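PDB 2W5V: alkaline phosphatase from Antarctic bacterium, which probably hydrolyses phosphate monoesters at alkaline pH through a phosphoserine intermediate, using two zinc ions and one magnesium ion. Local coordinates for residues B[37-42]-B[250-255]; B[87-92]-B[138-143]; B[126-131]-B[229-234]; B[295-300]-B[342-347]. The protein carries 1 engineered substitution. All coordinates share one frame; numbering follows the deposited sequence.

How the interactions relate
Interaction 1 lies at the heart of the central mixed sheet, its centre about 5 Å from that of the chain, and the others gather round it. Strand 124-129 of interaction 3 flanks 250-255, and Glu254 N lies 2.9 Å from Val128 O, a probable hydrogen bond. On the other flank strand 294-299 of interaction 4 joins 37-42, with Ser42 OG 2.8 Å from Ser300 OG. Interaction 2 lies over the sheet, Phe141 CZ packing on Met252 CG. Interactions 3 and 4 do not touch; their centres are about 17 Å apart. The metal centre lies close by: Glu254 binds magnesium, and the side chains of Ala88 and Ser300 lie about 7 and 8 Å from zinc.

Interaction 1. Residues B[37-42]-B[250-255]; sequences VILLIS and FIMSEG. With MG (magnesium ion), chain I.
Ile41 and Met252 meet at about a right angle on one face of a parallel strand pair in the central sheet of the alkaline phosphatase fold. The end of Ile41, CD1, rests 3.8 Å from Met252 CG: with CG anti to the backbone N the methionine sets that carbon beside CD1, and the bend at chi2 brings SD equally close. Leu39 CD2 approaches Met252 CG from farther down the strand, and beyond it Val37 CB comes 3.9 Å from Phe250 CD1, oblique to the ring. Phe141 packs against Leu39, Ile41 and Met252 on this same face. Shortening Met252 to an alanine is likely to take CG and SD away from Ile41 CD1 and open a gap beside Phe141.

Turned to the reverse face, Leu40 CD2 presses on Ser253 CB at 3.4 Å, a tight fit for two carbons, while Ser253 OG bonds to Thr235 of helix 230-242. Five backbone hydrogen bonds fix the register, the shortest and straightest from Leu39 N to Ile251 O (2.7 Å, 176°).

Glu254, next to last on its strand, belongs to the metal site. With CG anti to the backbone N (chi1 -178°) and the chain extended, it delivers OE2 to magnesium at 2.1 Å; Asp43, Thr137 and three waters complete the shell. Ser256 OG holds the other oxygen, and one metal-bound water, water 1, donates to Glu254 OE1 with its O 2.8 Å away.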
loop_
_atom_site.group_PDB
_atom_site.type_symbol
_atom_site.label_atom_id
_atom_site.label_comp_id
_atom_site.label_asym_id
_atom_site.label_seq_id
_atom_site.Cartn_x
_atom_site.Cartn_y
_atom_site.Cartn_z
ATOM N N VAL B 37 -3.601 -19.907 -13.714
ATOM C CA VAL B 37 -3.138 -18.942 -12.728
ATOM C C VAL B 37 -1.718 -18.490 -13.077
ATOM O O VAL B 37 -0.847 -19.312 -13.366
ATOM C CB VAL B 37 -3.114 -19.550 -11.323
ATOM C CG1 VAL B 37 -2.587 -18.528 -10.324
ATOM C CG2 VAL B 37 -4.499 -20.019 -10.921
ATOM N N ILE B 38 -1.503 -17.181 -13.086
ATOM C CA ILE B 38 -0.165 -16.627 -13.223
ATOM C C ILE B 38 0.135 -15.814 -11.970
ATOM O O ILE B 38 -0.588 -14.877 -11.645
ATOM C CB ILE B 38 -0.056 -15.722 -14.455
ATOM C CG1 ILE B 38 -0.389 -16.512 -15.731
ATOM C CG2 ILE B 38 1.336 -15.109 -14.527
ATOM C CD1 ILE B 38 -0.635 -15.633 -16.948
ATOM N N LEU B 39 1.181 -16.198 -11.248
ATOM C CA LEU B 39 1.573 -15.495 -10.037
ATOM C C LEU B 39 2.891 -14.756 -10.272
ATOM O O LEU B 39 3.925 -15.376 -10.498
ATOM C CB LEU B 39 1.719 -16.493 -8.888
ATOM C CG LEU B 39 2.309 -15.909 -7.612
ATOM C CD1 LEU B 39 1.424 -14.780 -7.077
ATOM C CD2 LEU B 39 2.482 -17.007 -6.582
ATOM N N LEU B 40 2.848 -13.429 -10.258
ATOM C CA LEU B 40 4.051 -12.639 -10.509
ATOM C C LEU B 40 4.516 -12.046 -9.195
ATOM O O LEU B 40 3.739 -11.429 -8.466
ATOM C CB LEU B 40 3.771 -11.522 -11.516
ATOM C CG LEU B 40 3.152 -11.981 -12.836
ATOM C CD1 LEU B 40 2.667 -10.813 -13.646
ATOM C CD2 LEU B 40 4.156 -12.779 -13.619
ATOM N N ILE B 41 5.784 -12.254 -8.890
ATOM C CA ILE B 41 6.343 -11.831 -7.624
ATOM C C ILE B 41 7.466 -10.842 -7.885
ATOM O O ILE B 41 8.443 -11.155 -8.568
ATOM C CB ILE B 41 6.912 -13.029 -6.844
ATOM C CG1 ILE B 41 5.806 -14.037 -6.524
ATOM C CG2 ILE B 41 7.610 -12.563 -5.573
ATOM C CD1 ILE B 41 6.315 -15.297 -5.828
ATOM N N SER B 42 7.312 -9.643 -7.343
ATOM C CA SER B 42 8.364 -8.640 -7.391
ATOM C C SER B 42 9.101 -8.716 -6.063
ATOM O O SER B 42 8.587 -8.275 -5.029
ATOM C CB SER B 42 7.757 -7.249 -7.567
ATOM O OG SER B 42 6.643 -7.071 -6.701
ATOM N N PHE B 250 -0.190 -23.323 -14.406
ATOM C CA PHE B 250 0.199 -22.432 -13.334
ATOM C C PHE B 250 1.619 -21.942 -13.623
ATOM O O PHE B 250 2.496 -22.744 -13.935
ATOM C CB PHE B 250 0.172 -23.168 -11.987
ATOM C CG PHE B 250 0.779 -22.375 -10.870
ATOM C CD1 PHE B 250 0.007 -21.490 -10.128
ATOM C CD2 PHE B 250 2.130 -22.479 -10.589
ATOM C CE1 PHE B 250 0.566 -20.742 -9.117
ATOM C CE2 PHE B 250 2.704 -21.739 -9.578
ATOM C CZ PHE B 250 1.921 -20.863 -8.837
ATOM N N ILE B 251 1.841 -20.634 -13.531
ATOM C CA ILE B 251 3.173 -20.048 -13.733
ATOM C C ILE B 251 3.490 -19.094 -12.593
ATOM O O ILE B 251 2.624 -18.328 -12.166
ATOM C CB ILE B 251 3.234 -19.243 -15.062
ATOM C CG1 ILE B 251 3.094 -20.171 -16.262
ATOM C CG2 ILE B 251 4.521 -18.436 -15.169
ATOM C CD1 ILE B 251 2.736 -19.436 -17.556
ATOM N N MET B 252 4.718 -19.154 -12.086
ATOM C CA MET B 252 5.248 -18.116 -11.206
ATOM C C MET B 252 6.418 -17.472 -11.946
ATOM O O MET B 252 7.360 -18.162 -12.327
ATOM C CB MET B 252 5.739 -18.701 -9.875
ATOM C CG MET B 252 6.095 -17.640 -8.820
ATOM S SD MET B 252 7.657 -16.756 -9.098
ATOM C CE MET B 252 8.832 -18.099 -8.833
ATOM N N SER B 253 6.330 -16.165 -12.177
ATOM C CA SER B 253 7.427 -15.385 -12.755
ATOM C C SER B 253 7.902 -14.333 -11.754
ATOM O O SER B 253 7.090 -13.618 -11.158
ATOM C CB SER B 253 6.986 -14.679 -14.039
ATOM O OG SER B 253 6.564 -15.620 -15.007
ATOM N N GLU B 254 9.213 -14.216 -11.587
ATOM C CA GLU B 254 9.745 -13.325 -10.571
ATOM C C GLU B 254 10.602 -12.218 -11.159
ATOM O O GLU B 254 11.520 -12.485 -11.936
ATOM C CB GLU B 254 10.577 -14.102 -9.552
ATOM C CG GLU B 254 11.101 -13.209 -8.443
ATOM C CD GLU B 254 12.257 -13.810 -7.685
ATOM O OE1 GLU B 254 12.911 -14.735 -8.206
ATOM O OE2 GLU B 254 12.520 -13.336 -6.566
ATOM N N GLY B 255 10.294 -10.976 -10.788
ATOM C CA GLY B 255 11.218 -9.873 -10.986
ATOM C C GLY B 255 12.194 -9.907 -9.821
ATOM O O GLY B 255 12.006 -9.228 -8.809
HETATM MG MG MG I . 13.824 -13.598 -4.942
HETATM O O HOH W 1 14.783 -15.243 -6.212
HETATM O O HOH W 2 15.247 -12.028 -5.520
HETATM O O HOH W 3 15.334 -14.243 -3.322
#

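Interaction 2. Residues B[87-92]-B[138-143]; sequences GATAFS and PASFYA
Ser92 places its OG between its backbone N and carbonyl carbon (chi1 69°), which aims the hydroxyl at Ser140 and leaves CB facing the ring of Phe141. Phe141 answers with CG anti to its carbonyl carbon (chi1 -74°), swinging the ring back toward the helix although its first bond does not point there. The result is a two-part grip. Ser92 OG donates to Ser140 O at 2.8 Å, arriving from above the carbonyl plane and 56° out of it, while Ser92 CB sits 3.6 Å from the centroid of the Phe141 ring, almost on the ring normal: a CH-pi contact over the face. Phe91 CB reaches the far end of the same ring at CZ, 4.1 Å away and oblique to it.

Helix 86-93 begins just after Ser84, present here as a phosphoserine and probably the nucleophile; 138-143, the end of helix 136-139 and the chain beyond it, follows Thr137, a magnesium ligand. Packing the two together therefore joins the helix that follows Ser84 to the segment that follows a magnesium ligand. Near that end of the contact Ala88 CB fits against Ser140 CB at 3.6 Å. The hydroxyls of Thr89 and Ser140 find partners in their own surroundings, Thr89 OG1 at Ala85 O and Gly103 N, Ser140 OG at Ala136 O. Beyond the contact, Phe141 also touches Phe250 of the central sheet, and Phe91 packs on Ile41. Within the helix, Gly87 O sits over the centre of the Phe91 ring, 3.7 Å above its plane.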
loop_
_atom_site.group_PDB
_atom_site.type_symbol
_atom_site.label_atom_id
_atom_site.label_comp_id
_atom_site.label_asym_id
_atom_site.label_seq_id
_atom_site.Cartn_x
_atom_site.Cartn_y
_atom_site.Cartn_z
ATOM N N GLY B 87 9.317 -16.185 2.881
ATOM C CA GLY B 87 8.328 -15.369 2.199
ATOM C C GLY B 87 7.703 -16.083 1.015
ATOM O O GLY B 87 6.486 -16.048 0.826
ATOM N N ALA B 88 8.539 -16.730 0.212
ATOM C CA ALA B 88 8.069 -17.447 -0.963
ATOM C C ALA B 88 7.393 -18.758 -0.569
ATOM O O ALA B 88 6.437 -19.189 -1.216
ATOM C CB ALA B 88 9.224 -17.725 -1.910
ATOM N N THR B 89 7.907 -19.403 0.475
ATOM C CA THR B 89 7.320 -20.665 0.934
ATOM C C THR B 89 5.894 -20.415 1.478
ATOM O O THR B 89 5.016 -21.277 1.368
ATOM C CB THR B 89 8.214 -21.366 1.993
ATOM O OG1 THR B 89 9.474 -21.725 1.400
ATOM C CG2 THR B 89 7.542 -22.645 2.506
ATOM N N ALA B 90 5.657 -19.232 2.044
ATOM C CA ALA B 90 4.301 -18.872 2.460
ATOM C C ALA B 90 3.353 -18.963 1.262
ATOM O O ALA B 90 2.265 -19.532 1.364
ATOM C CB ALA B 90 4.268 -17.473 3.060
ATOM N N PHE B 91 3.780 -18.404 0.129
ATOM C CA PHE B 91 2.987 -18.418 -1.106
ATOM C C PHE B 91 2.890 -19.817 -1.718
ATOM O O PHE B 91 1.825 -20.245 -2.167
ATOM C CB PHE B 91 3.597 -17.507 -2.171
ATOM C CG PHE B 91 3.723 -16.059 -1.770
ATOM C CD1 PHE B 91 2.898 -15.497 -0.808
ATOM C CD2 PHE B 91 4.652 -15.247 -2.406
ATOM C CE1 PHE B 91 3.016 -14.146 -0.468
ATOM C CE2 PHE B 91 4.772 -13.904 -2.074
ATOM C CZ PHE B 91 3.953 -13.351 -1.106
ATOM N N SER B 92 4.014 -20.522 -1.769
ATOM C CA SER B 92 4.046 -21.786 -2.496
ATOM C C SER B 92 3.434 -22.947 -1.722
ATOM O O SER B 92 2.914 -23.877 -2.333
ATOM C CB SER B 92 5.476 -22.145 -2.905
ATOM O OG SER B 92 6.249 -22.477 -1.763
ATOM N N PRO B 138 12.247 -18.803 -6.729
ATOM C CA PRO B 138 11.882 -19.911 -7.622
ATOM C C PRO B 138 11.983 -21.235 -6.878
ATOM O O PRO B 138 11.129 -22.095 -7.045
ATOM C CB PRO B 138 12.969 -19.890 -8.717
ATOM C CG PRO B 138 13.765 -18.697 -8.512
ATOM C CD PRO B 138 13.452 -18.085 -7.174
ATOM N N ALA B 139 13.019 -21.394 -6.061
ATOM C CA ALA B 139 13.285 -22.681 -5.417
ATOM C C ALA B 139 12.102 -23.131 -4.568
ATOM O O ALA B 139 11.756 -24.314 -4.536
ATOM C CB ALA B 139 14.532 -22.600 -4.560
ATOM N N SER B 140 11.491 -22.180 -3.873
ATOM C CA SER B 140 10.378 -22.500 -2.992
ATOM C C SER B 140 9.205 -23.119 -3.743
ATOM O O SER B 140 8.339 -23.739 -3.131
ATOM C CB SER B 140 9.908 -21.255 -2.231
ATOM O OG SER B 140 10.921 -20.784 -1.361
ATOM N N PHE B 141 9.173 -22.963 -5.063
ATOM C CA PHE B 141 8.074 -23.519 -5.846
ATOM C C PHE B 141 8.338 -24.929 -6.412
ATOM O O PHE B 141 7.428 -25.557 -6.945
ATOM C CB PHE B 141 7.644 -22.543 -6.947
ATOM C CG PHE B 141 6.878 -21.356 -6.420
ATOM C CD1 PHE B 141 7.547 -20.293 -5.833
ATOM C CD2 PHE B 141 5.492 -21.330 -6.461
ATOM C CE1 PHE B 141 6.853 -19.210 -5.314
ATOM C CE2 PHE B 141 4.788 -20.239 -5.944
ATOM C CZ PHE B 141 5.472 -19.184 -5.370
ATOM N N TYR B 142 9.560 -25.437 -6.289
ATOM C CA TYR B 142 9.833 -26.784 -6.802
ATOM C C TYR B 142 10.725 -27.659 -5.923
ATOM O O TYR B 142 10.839 -28.855 -6.176
ATOM C CB TYR B 142 10.408 -26.732 -8.222
ATOM C CG TYR B 142 11.797 -26.129 -8.310
ATOM C CD1 TYR B 142 12.942 -26.901 -8.076
ATOM C CD2 TYR B 142 11.964 -24.794 -8.633
ATOM C CE1 TYR B 142 14.219 -26.342 -8.164
ATOM C CE2 TYR B 142 13.220 -24.232 -8.725
ATOM C CZ TYR B 142 14.344 -25.002 -8.494
ATOM O OH TYR B 142 15.582 -24.405 -8.589
ATOM N N ALA B 143 11.356 -27.075 -4.909
ATOM C CA ALA B 143 12.281 -27.822 -4.061
ATOM C C ALA B 143 11.863 -27.854 -2.597
ATOM O O ALA B 143 11.000 -27.094 -2.167
ATOM C CB ALA B 143 13.690 -27.262 -4.185
#

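Interaction 3. Residues B[126-131]-B[229-234]; sequences GVVATS and NFLSAA
Apolar helix-on-sheet packing joins Val128 and Thr130 to Phe230, Leu231 and Ala234, where the first turns of helix 230-242 lie along the end of strand 124-129. This is one of the layers of the alpha/beta fold: the helix runs nearly antiparallel to the strand (167° between the short axes, 8.8 Å apart) and leads on to strand 249-255, the strand's neighbour in the sheet.

Val128 makes most of the contact from the strand. With CG1 anti to the backbone N (chi1 171°), that methyl touches both Leu231 CD1 at 3.8 Å and Ala234 CB at 3.9 Å, residues less than one helical turn apart. Leu231 reaches the strand with its tip, its chain crossing Val128 at a slant, and goes on to touch Asp276 and Ala280 of helix 267-291.

Where the chain turns its corner after the strand, Phe230 takes over. Thr130 CG2 meets the ring edge at CD2, 4.1 Å away and near the ring plane, while Thr130 N is held by Ser256 OG. Ala129 has its methyl on the other side of the strand, against Pro138 and Glu254 near the magnesium site, so it is the backbone that faces the helix. One face of the Phe230 ring takes Ala234 CB off centre, toward the rim, and the carbonyl oxygen Ala129 O lies at the ring's edge, 3.3 Å from CE2.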
loop_
_atom_site.group_PDB
_atom_site.type_symbol
_atom_site.label_atom_id
_atom_site.label_comp_id
_atom_site.label_asym_id
_atom_site.label_seq_id
_atom_site.Cartn_x
_atom_site.Cartn_y
_atom_site.Cartn_z
ATOM N N GLY B 126 5.128 -23.902 -14.548
ATOM C CA GLY B 126 6.346 -23.240 -14.967
ATOM C C GLY B 126 6.858 -22.209 -13.977
ATOM O O GLY B 126 6.091 -21.620 -13.210
ATOM N N VAL B 127 8.166 -21.978 -14.012
ATOM C CA VAL B 127 8.809 -21.020 -13.129
ATOM C C VAL B 127 9.845 -20.196 -13.894
ATOM O O VAL B 127 10.737 -20.750 -14.547
ATOM C CB VAL B 127 9.473 -21.738 -11.952
ATOM C CG1 VAL B 127 10.344 -20.786 -11.173
ATOM C CG2 VAL B 127 8.410 -22.355 -11.053
ATOM N N VAL B 128 9.717 -18.876 -13.821
ATOM C CA VAL B 128 10.637 -17.962 -14.492
ATOM C C VAL B 128 11.234 -17.007 -13.463
ATOM O O VAL B 128 10.535 -16.594 -12.528
ATOM C CB VAL B 128 9.909 -17.158 -15.598
ATOM C CG1 VAL B 128 10.806 -16.064 -16.152
ATOM C CG2 VAL B 128 9.442 -18.091 -16.706
ATOM N N ALA B 129 12.516 -16.664 -13.619
ATOM C CA ALA B 129 13.194 -15.781 -12.668
ATOM C C ALA B 129 14.374 -15.051 -13.307
ATOM O O ALA B 129 14.976 -15.567 -14.240
ATOM C CB ALA B 129 13.674 -16.579 -11.474
ATOM N N THR B 130 14.721 -13.870 -12.790
ATOM C CA THR B 130 15.893 -13.143 -13.288
ATOM C C THR B 130 17.124 -13.402 -12.425
ATOM O O THR B 130 18.232 -12.987 -12.763
ATOM C CB THR B 130 15.654 -11.622 -13.422
ATOM O OG1 THR B 130 15.300 -11.077 -12.145
ATOM C CG2 THR B 130 14.541 -11.342 -14.415
ATOM N N SER B 131 16.923 -14.086 -11.307
ATOM C CA SER B 131 18.039 -14.583 -10.513
ATOM C C SER B 131 18.429 -15.958 -11.042
ATOM O O SER B 131 17.935 -16.406 -12.078
ATOM C CB SER B 131 17.623 -14.720 -9.044
ATOM O OG SER B 131 16.484 -15.568 -8.921
ATOM N N ASN B 229 14.114 -7.652 -22.697
ATOM C CA ASN B 229 12.774 -8.128 -22.352
ATOM C C ASN B 229 12.693 -9.604 -21.962
ATOM O O ASN B 229 11.671 -10.257 -22.183
ATOM C CB ASN B 229 11.796 -7.852 -23.497
ATOM C CG ASN B 229 11.931 -8.851 -24.627
ATOM O OD1 ASN B 229 10.962 -9.149 -25.325
ATOM N ND2 ASN B 229 13.134 -9.383 -24.807
ATOM N N PHE B 230 13.762 -10.121 -21.371
ATOM C CA PHE B 230 13.772 -11.514 -20.931
ATOM C C PHE B 230 12.539 -11.913 -20.112
ATOM O O PHE B 230 11.883 -12.911 -20.406
ATOM C CB PHE B 230 15.017 -11.818 -20.109
ATOM C CG PHE B 230 14.941 -13.136 -19.393
ATOM C CD1 PHE B 230 15.050 -14.324 -20.101
ATOM C CD2 PHE B 230 14.741 -13.189 -18.024
ATOM C CE1 PHE B 230 14.982 -15.550 -19.450
ATOM C CE2 PHE B 230 14.664 -14.411 -17.362
ATOM C CZ PHE B 230 14.785 -15.593 -18.080
ATOM N N LEU B 231 12.227 -11.147 -19.071
ATOM C CA LEU B 231 11.162 -11.566 -18.167
ATOM C C LEU B 231 9.825 -11.674 -18.906
ATOM O O LEU B 231 9.132 -12.683 -18.796
ATOM C CB LEU B 231 11.064 -10.638 -16.947
ATOM C CG LEU B 231 10.032 -11.001 -15.881
ATOM C CD1 LEU B 231 10.299 -12.385 -15.311
ATOM C CD2 LEU B 231 10.037 -9.957 -14.779
ATOM N N SER B 232 9.464 -10.649 -19.671
ATOM C CA SER B 232 8.237 -10.719 -20.458
ATOM C C SER B 232 8.273 -11.856 -21.478
ATOM O O SER B 232 7.342 -12.655 -21.556
ATOM C CB SER B 232 7.957 -9.394 -21.168
ATOM O OG SER B 232 7.645 -8.389 -20.223
ATOM N N ALA B 233 9.347 -11.921 -22.259
ATOM C CA ALA B 233 9.456 -12.915 -23.323
ATOM C C ALA B 233 9.381 -14.339 -22.775
ATOM O O ALA B 233 8.749 -15.208 -23.374
ATOM C CB ALA B 233 10.747 -12.716 -24.122
ATOM N N ALA B 234 10.037 -14.574 -21.640
ATOM C CA ALA B 234 10.066 -15.905 -21.045
ATOM C C ALA B 234 8.711 -16.266 -20.444
ATOM O O ALA B 234 8.291 -17.420 -20.494
ATOM C CB ALA B 234 11.161 -16.002 -19.998
#

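Interaction 4. Residues B[295-300]-B[342-347]; sequences LVIVTS and IPVFAY
Val296 and Val298 form hydrogen-bonded antiparallel pairs with Tyr347 and Phe345, four nearly straight backbone bonds, such as Val298 N to Phe345 O (2.8 Å, 171°). Val298 CB and Phe345 CB touch at 4.1 Å on one face, and the edge of the Phe345 ring lies beside Val298 O. On the opposite face from Val298, Ile297 CG2 runs alongside Val344 CG1, 4.2 Å away and pointing the same way.

Strand 342-347 enters the central mixed sheet against the direction of 294-299, and its other edge faces strand 68-73. It also reaches the dimer interface, where Pro343 and Phe345 pack on Leu47 and Leu71 of the second subunit.

Toward the metal site the backbone pairing gives way to side chains. Thr299 holds OG1 anti to the backbone N (chi1 -166°), which lets the hydroxyl donate a hydrogen bond to Pro343 O at 3.1 Å, from 37° above the carbonyl plane; Val344 CG2 lies 3.5 Å from the same OG1. A valine in place of Thr299 is likely to cost Pro343 O this donor and leave it relying on a water, which bridges it to Ser300 OG at 2.8 Å on each side. Ser300, which directly precedes the zinc ligand Asp301, also bonds through OG to Ser42 OG and Ala45 O. Ile342 CG2 lies 3.6 Å from Ser300 O, a carbonyl oxygen buried here with no partner in the model.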
loop_
_atom_site.group_PDB
_atom_site.type_symbol
_atom_site.label_atom_id
_atom_site.label_comp_id
_atom_site.label_asym_id
_atom_site.label_seq_id
_atom_site.Cartn_x
_atom_site.Cartn_y
_atom_site.Cartn_z
ATOM N N LEU B 295 -6.431 -16.191 -14.086
ATOM C CA LEU B 295 -6.275 -15.324 -12.927
ATOM C C LEU B 295 -4.827 -14.862 -12.832
ATOM O O LEU B 295 -3.906 -15.675 -12.824
ATOM C CB LEU B 295 -6.665 -16.077 -11.655
ATOM C CG LEU B 295 -6.255 -15.435 -10.330
ATOM C CD1 LEU B 295 -7.115 -14.199 -10.034
ATOM C CD2 LEU B 295 -6.336 -16.445 -9.191
ATOM N N VAL B 296 -4.628 -13.557 -12.771
ATOM C CA VAL B 296 -3.293 -13.003 -12.612
ATOM C C VAL B 296 -3.177 -12.369 -11.238
ATOM O O VAL B 296 -3.967 -11.494 -10.883
ATOM C CB VAL B 296 -3.003 -11.930 -13.666
ATOM C CG1 VAL B 296 -1.618 -11.351 -13.450
ATOM C CG2 VAL B 296 -3.145 -12.501 -15.080
ATOM N N ILE B 297 -2.190 -12.821 -10.470
ATOM C CA ILE B 297 -1.931 -12.290 -9.142
ATOM C C ILE B 297 -0.542 -11.675 -9.116
ATOM O O ILE B 297 0.425 -12.293 -9.559
ATOM C CB ILE B 297 -1.970 -13.396 -8.071
ATOM C CG1 ILE B 297 -3.328 -14.103 -8.081
ATOM C CG2 ILE B 297 -1.666 -12.809 -6.694
ATOM C CD1 ILE B 297 -3.262 -15.517 -7.527
ATOM N N VAL B 298 -0.452 -10.454 -8.605
ATOM C CA VAL B 298 0.827 -9.755 -8.486
ATOM C C VAL B 298 1.050 -9.355 -7.036
ATOM O O VAL B 298 0.191 -8.708 -6.420
ATOM C CB VAL B 298 0.864 -8.464 -9.333
ATOM C CG1 VAL B 298 2.170 -7.721 -9.088
ATOM C CG2 VAL B 298 0.692 -8.774 -10.829
ATOM N N THR B 299 2.195 -9.726 -6.480
ATOM C CA THR B 299 2.506 -9.308 -5.117
ATOM C C THR B 299 4.012 -9.324 -4.909
ATOM O O THR B 299 4.758 -9.595 -5.846
ATOM C CB THR B 299 1.799 -10.195 -4.064
ATOM O OG1 THR B 299 1.855 -9.556 -2.781
ATOM C CG2 THR B 299 2.454 -11.568 -3.967
ATOM N N SER B 300 4.451 -9.050 -3.687
ATOM C CA SER B 300 5.872 -9.110 -3.338
ATOM C C SER B 300 6.029 -9.964 -2.087
ATOM O O SER B 300 5.057 -10.224 -1.378
ATOM C CB SER B 300 6.422 -7.709 -3.047
ATOM O OG SER B 300 6.000 -6.773 -4.032
ATOM N N ILE B 342 2.278 -5.542 2.398
ATOM C CA ILE B 342 2.585 -5.524 0.971
ATOM C C ILE B 342 1.303 -5.622 0.142
ATOM O O ILE B 342 0.456 -6.459 0.412
ATOM C CB ILE B 342 3.501 -6.731 0.635
ATOM C CG1 ILE B 342 4.889 -6.547 1.278
ATOM C CG2 ILE B 342 3.558 -6.994 -0.871
ATOM C CD1 ILE B 342 5.680 -5.362 0.725
ATOM N N PRO B 343 1.171 -4.778 -0.889
ATOM C CA PRO B 343 -0.001 -4.821 -1.773
ATOM C C PRO B 343 -0.080 -6.108 -2.583
ATOM O O PRO B 343 0.942 -6.640 -3.032
ATOM C CB PRO B 343 0.215 -3.636 -2.730
ATOM C CG PRO B 343 1.304 -2.818 -2.135
ATOM C CD PRO B 343 2.129 -3.726 -1.269
ATOM N N VAL B 344 -1.300 -6.605 -2.746
ATOM C CA VAL B 344 -1.593 -7.717 -3.629
ATOM C C VAL B 344 -2.558 -7.197 -4.678
ATOM O O VAL B 344 -3.535 -6.518 -4.344
ATOM C CB VAL B 344 -2.323 -8.834 -2.870
ATOM C CG1 VAL B 344 -2.771 -9.945 -3.834
ATOM C CG2 VAL B 344 -1.445 -9.368 -1.741
ATOM N N PHE B 345 -2.286 -7.513 -5.943
ATOM C CA PHE B 345 -3.158 -7.129 -7.046
ATOM C C PHE B 345 -3.664 -8.394 -7.729
ATOM O O PHE B 345 -2.896 -9.332 -7.949
ATOM C CB PHE B 345 -2.401 -6.276 -8.070
ATOM C CG PHE B 345 -1.744 -5.048 -7.492
ATOM C CD1 PHE B 345 -2.410 -3.825 -7.476
ATOM C CD2 PHE B 345 -0.456 -5.107 -6.988
ATOM C CE1 PHE B 345 -1.810 -2.687 -6.946
ATOM C CE2 PHE B 345 0.160 -3.972 -6.464
ATOM C CZ PHE B 345 -0.524 -2.751 -6.447
ATOM N N ALA B 346 -4.948 -8.428 -8.074
ATOM C CA ALA B 346 -5.490 -9.596 -8.768
ATOM C C ALA B 346 -6.477 -9.219 -9.868
ATOM O O ALA B 346 -7.331 -8.362 -9.683
ATOM C CB ALA B 346 -6.142 -10.561 -7.775
ATOM N N TYR B 347 -6.354 -9.887 -11.007
ATOM C CA TYR B 347 -7.236 -9.661 -12.140
ATOM C C TYR B 347 -7.725 -11.001 -12.669
ATOM O O TYR B 347 -6.940 -11.939 -12.791
ATOM C CB TYR B 347 -6.497 -8.946 -13.273
ATOM C CG TYR B 347 -7.370 -8.820 -14.500
ATOM C CD1 TYR B 347 -8.193 -7.717 -14.671
ATOM C CD2 TYR B 347 -7.412 -9.828 -15.457
ATOM C CE1 TYR B 347 -9.015 -7.609 -15.776
ATOM C CE2 TYR B 347 -8.234 -9.729 -16.565
ATOM C CZ TYR B 347 -9.033 -8.618 -16.720
ATOM O OH TYR B 347 -9.854 -8.507 -17.821
HETATM O O HOH W 4 3.308 -6.003 -4.481
#